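Probable outer membrane protein (Pseudomonas aeruginosa, PDB 3DWO) probably carries long-chain fatty acids or other hydrophobic compounds across the bacterial outer membrane. Local coordinates at residues R378-L383 against A400-F405. Numbering follows the deposited sequence.
Sequences RYFASL and AYSRQF. With C8E ((hydroxyethyloxy)tri(ethyloxy)octane), chain F; C8E ((hydroxyethyloxy)tri(ethyloxy)octane), chain E.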
loop_
_atom_site.group_PDB
_atom_site.type_symbol
_atom_site.label_atom_id
_atom_site.label_comp_id
_atom_site.label_asym_id
_atom_site.label_seq_id
_atom_site.Cartn_x
_atom_site.Cartn_y
_atom_site.Cartn_z
ATOM N N ARG A 378 -8.417 -7.679 -7.560
ATOM C CA ARG A 378 -8.286 -8.855 -6.703
ATOM C C ARG A 378 -9.628 -9.373 -6.215
ATOM O O ARG A 378 -10.595 -8.621 -6.082
ATOM C CB ARG A 378 -7.456 -8.566 -5.443
ATOM C CG ARG A 378 -6.128 -7.860 -5.621
ATOM C CD ARG A 378 -6.302 -6.354 -5.660
ATOM N NE ARG A 378 -5.025 -5.668 -5.491
ATOM C CZ ARG A 378 -4.377 -5.575 -4.335
ATOM N NH1 ARG A 378 -4.888 -6.121 -3.240
ATOM N NH2 ARG A 378 -3.213 -4.943 -4.271
ATOM N N TYR A 379 -9.673 -10.674 -5.954
ATOM C CA TYR A 379 -10.853 -11.303 -5.390
ATOM C C TYR A 379 -10.355 -11.781 -4.031
ATOM O O TYR A 379 -9.312 -12.430 -3.945
ATOM C CB TYR A 379 -11.311 -12.510 -6.212
ATOM C CG TYR A 379 -12.339 -12.207 -7.276
ATOM C CD1 TYR A 379 -13.366 -11.291 -7.047
ATOM C CD2 TYR A 379 -12.314 -12.874 -8.499
ATOM C CE1 TYR A 379 -14.338 -11.046 -8.012
ATOM C CE2 TYR A 379 -13.281 -12.641 -9.469
ATOM C CZ TYR A 379 -14.288 -11.727 -9.221
ATOM O OH TYR A 379 -15.237 -11.492 -10.189
ATOM N N PHE A 380 -11.077 -11.444 -2.971
ATOM C CA PHE A 380 -10.685 -11.861 -1.631
ATOM C C PHE A 380 -11.637 -12.939 -1.119
ATOM O O PHE A 380 -12.859 -12.801 -1.230
ATOM C CB PHE A 380 -10.759 -10.791 -0.500
ATOM C CG PHE A 380 -9.725 -9.792 -0.524
ATOM C CD1 PHE A 380 -9.032 -9.479 0.643
ATOM C CD2 PHE A 380 -9.479 -9.039 -1.669
ATOM C CE1 PHE A 380 -8.107 -8.432 0.670
ATOM C CE2 PHE A 380 -8.555 -7.990 -1.651
ATOM C CZ PHE A 380 -7.868 -7.686 -0.478
ATOM N N ALA A 381 -11.070 -14.013 -0.578
ATOM C CA ALA A 381 -11.853 -15.113 -0.018
ATOM C C ALA A 381 -11.355 -15.333 1.409
ATOM O O ALA A 381 -10.186 -15.664 1.613
ATOM C CB ALA A 381 -11.660 -16.382 -0.850
ATOM N N SER A 382 -12.236 -15.152 2.391
ATOM C CA SER A 382 -11.846 -15.302 3.792
ATOM C C SER A 382 -12.695 -16.263 4.618
ATOM O O SER A 382 -13.890 -16.441 4.365
ATOM C CB SER A 382 -11.876 -13.941 4.497
ATOM O OG SER A 382 -11.116 -12.964 3.810
ATOM N N LEU A 383 -12.052 -16.853 5.623
ATOM C CA LEU A 383 -12.689 -17.765 6.569
ATOM C C LEU A 383 -12.195 -17.337 7.948
ATOM O O LEU A 383 -11.022 -16.992 8.103
ATOM C CB LEU A 383 -12.267 -19.214 6.305
ATOM C CG LEU A 383 -12.761 -19.864 5.014
ATOM C CD1 LEU A 383 -12.192 -21.271 4.925
ATOM C CD2 LEU A 383 -14.288 -19.893 4.994
ATOM N N ALA A 400 -8.124 -16.097 11.485
ATOM C CA ALA A 400 -8.630 -15.856 10.149
ATOM C C ALA A 400 -7.584 -16.210 9.110
ATOM O O ALA A 400 -6.381 -16.159 9.374
ATOM C CB ALA A 400 -9.037 -14.387 9.997
ATOM N N TYR A 401 -8.064 -16.599 7.936
ATOM C CA TYR A 401 -7.210 -16.922 6.811
ATOM C C TYR A 401 -7.858 -16.224 5.642
ATOM O O TYR A 401 -9.074 -16.269 5.489
ATOM C CB TYR A 401 -7.170 -18.419 6.517
ATOM C CG TYR A 401 -6.384 -18.723 5.257
ATOM C CD1 TYR A 401 -5.004 -18.509 5.203
ATOM C CD2 TYR A 401 -7.026 -19.161 4.100
ATOM C CE1 TYR A 401 -4.284 -18.724 4.026
ATOM C CE2 TYR A 401 -6.314 -19.377 2.918
ATOM C CZ TYR A 401 -4.945 -19.156 2.889
ATOM O OH TYR A 401 -4.241 -19.373 1.728
ATOM N N SER A 402 -7.050 -15.574 4.820
ATOM C CA SER A 402 -7.586 -14.873 3.672
ATOM C C SER A 402 -6.677 -15.048 2.465
ATOM O O SER A 402 -5.465 -14.861 2.549
ATOM C CB SER A 402 -7.759 -13.390 3.999
ATOM O OG SER A 402 -8.344 -12.707 2.911
ATOM N N ARG A 403 -7.274 -15.431 1.344
ATOM C CA ARG A 403 -6.532 -15.625 0.115
ATOM C C ARG A 403 -6.945 -14.532 -0.860
ATOM O O ARG A 403 -8.125 -14.213 -0.985
ATOM C CB ARG A 403 -6.827 -17.007 -0.481
ATOM C CG ARG A 403 -6.350 -17.180 -1.913
ATOM C CD ARG A 403 -4.847 -16.941 -2.045
ATOM N NE ARG A 403 -4.428 -16.725 -3.433
ATOM C CZ ARG A 403 -4.483 -17.648 -4.388
ATOM N NH1 ARG A 403 -4.938 -18.866 -4.116
ATOM N NH2 ARG A 403 -4.090 -17.352 -5.620
ATOM N N GLN A 404 -5.965 -13.948 -1.535
ATOM C CA GLN A 404 -6.237 -12.901 -2.502
ATOM C C GLN A 404 -5.824 -13.384 -3.883
ATOM O O GLN A 404 -4.644 -13.657 -4.131
ATOM C CB GLN A 404 -5.468 -11.621 -2.160
ATOM C CG GLN A 404 -5.820 -10.985 -0.815
ATOM C CD GLN A 404 -5.203 -11.710 0.369
ATOM O OE1 GLN A 404 -4.003 -11.991 0.380
ATOM N NE2 GLN A 404 -6.019 -12.010 1.377
ATOM N N PHE A 405 -6.805 -13.508 -4.770
ATOM C CA PHE A 405 -6.547 -13.936 -6.134
ATOM C C PHE A 405 -6.432 -12.676 -6.976
ATOM O O PHE A 405 -7.408 -11.947 -7.151
ATOM C CB PHE A 405 -7.690 -14.804 -6.670
ATOM C CG PHE A 405 -7.983 -16.016 -5.832
ATOM C CD1 PHE A 405 -8.862 -15.938 -4.752
ATOM C CD2 PHE A 405 -7.375 -17.238 -6.117
ATOM C CE1 PHE A 405 -9.134 -17.063 -3.968
ATOM C CE2 PHE A 405 -7.638 -18.367 -5.342
ATOM C CZ PHE A 405 -8.518 -18.280 -4.267
HETATM C C2 C8E F . -10.808 -17.296 -8.008
HETATM C C3 C8E F . -10.974 -17.033 -9.438
HETATM C C4 C8E F . -9.688 -16.571 -9.947
HETATM C C5 C8E F . -9.898 -15.324 -10.749
HETATM C C6 C8E F . -8.715 -14.462 -10.730
HETATM C C7 C8E F . -9.144 -13.426 -9.794
HETATM C C8 C8E F . -8.791 -12.075 -10.301
HETATM O O9 C8E F . -9.614 -10.913 -10.255
HETATM C C10 C8E F . -10.858 -10.933 -10.931
HETATM C C11 C8E F . -11.495 -9.594 -10.686
HETATM C C1 C8E E . 6.569 -3.813 5.245
HETATM C C2 C8E E . 5.849 -4.086 4.008
HETATM C C3 C8E E . 4.464 -3.624 4.003
HETATM C C4 C8E E . 3.623 -4.760 4.335
HETATM C C5 C8E E . 2.468 -4.781 3.414
HETATM C C6 C8E E . 1.406 -5.585 3.976
HETATM C C7 C8E E . 0.525 -5.673 2.830
HETATM C C8 C8E E . 0.053 -7.059 2.725
HETATM O O9 C8E E . -1.103 -7.521 2.060
HETATM C C10 C8E E . -2.376 -7.059 2.461
HETATM C C11 C8E E . -3.331 -7.747 1.536
HETATM O O12 C8E E . -3.014 -7.461 0.159
HETATM C C13 C8E E . -3.647 -8.336 -0.818
HETATM C C14 C8E E . -3.058 -8.742 -2.206
HETATM O O15 C8E E . -1.752 -9.268 -2.579
HETATM C C16 C8E E . -0.833 -8.199 -2.886
HETATM C C17 C8E E . -0.822 -7.771 -4.362
HETATM O O18 C8E E . 0.260 -8.078 -5.263
HETATM C C19 C8E E . 1.284 -7.043 -5.273
HETATM C C20 C8E E . 1.590 -6.135 -6.519
HETATM O O21 C8E E . 1.137 -4.778 -6.504
#
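The ring of F380 lies against the side chain of Q404, its partner in a non-hydrogen-bonded pair of two antiparallel strands. Q404 CG sits almost over the middle of one ring face, 3.7 Å from the F380 centroid and 11° off the normal, a CH-pi contact. A bend at chi2 (77°) then swings the amide back along its own strand, its plane 58° from the ring, where Q404 NE2 makes a weak hydrogen bond to S402 OG at 2.9 Å. S402 OG also hydrogen-bonds S382 OG at 2.9 Å, so a short polar chain runs across the strands. W13 of helix 10-14, from inside the barrel, touches F380, S402 and Q404, and a detergent chain reaches Q404 CG, with its C13 at 3.4 Å.

On the side of the strands that carries Y379, A381 and R403, F405 is sandwiched: R403 CG lies over one side of its ring, and C2 of a second detergent over the opposite side, 3.8 Å above the plane, both offset toward the rim. A381 CB meets the ring edge at F405 CE1, 4.1 Å away. C11 of the same detergent lies over one face of the Y379 ring, toward its rim, and C10 comes to 3.3 Å from Y379 CE2.

Six backbone hydrogen bonds, two at each of Y379-F405, A381-R403 and L383-Y401, hold the register. With F380, S382, S402 and Q404 inside and Y379, A381, L383, Y401, F405 and charged R403 outside, this beta hairpin is a characteristic piece of the FadL-family transmembrane barrel wall.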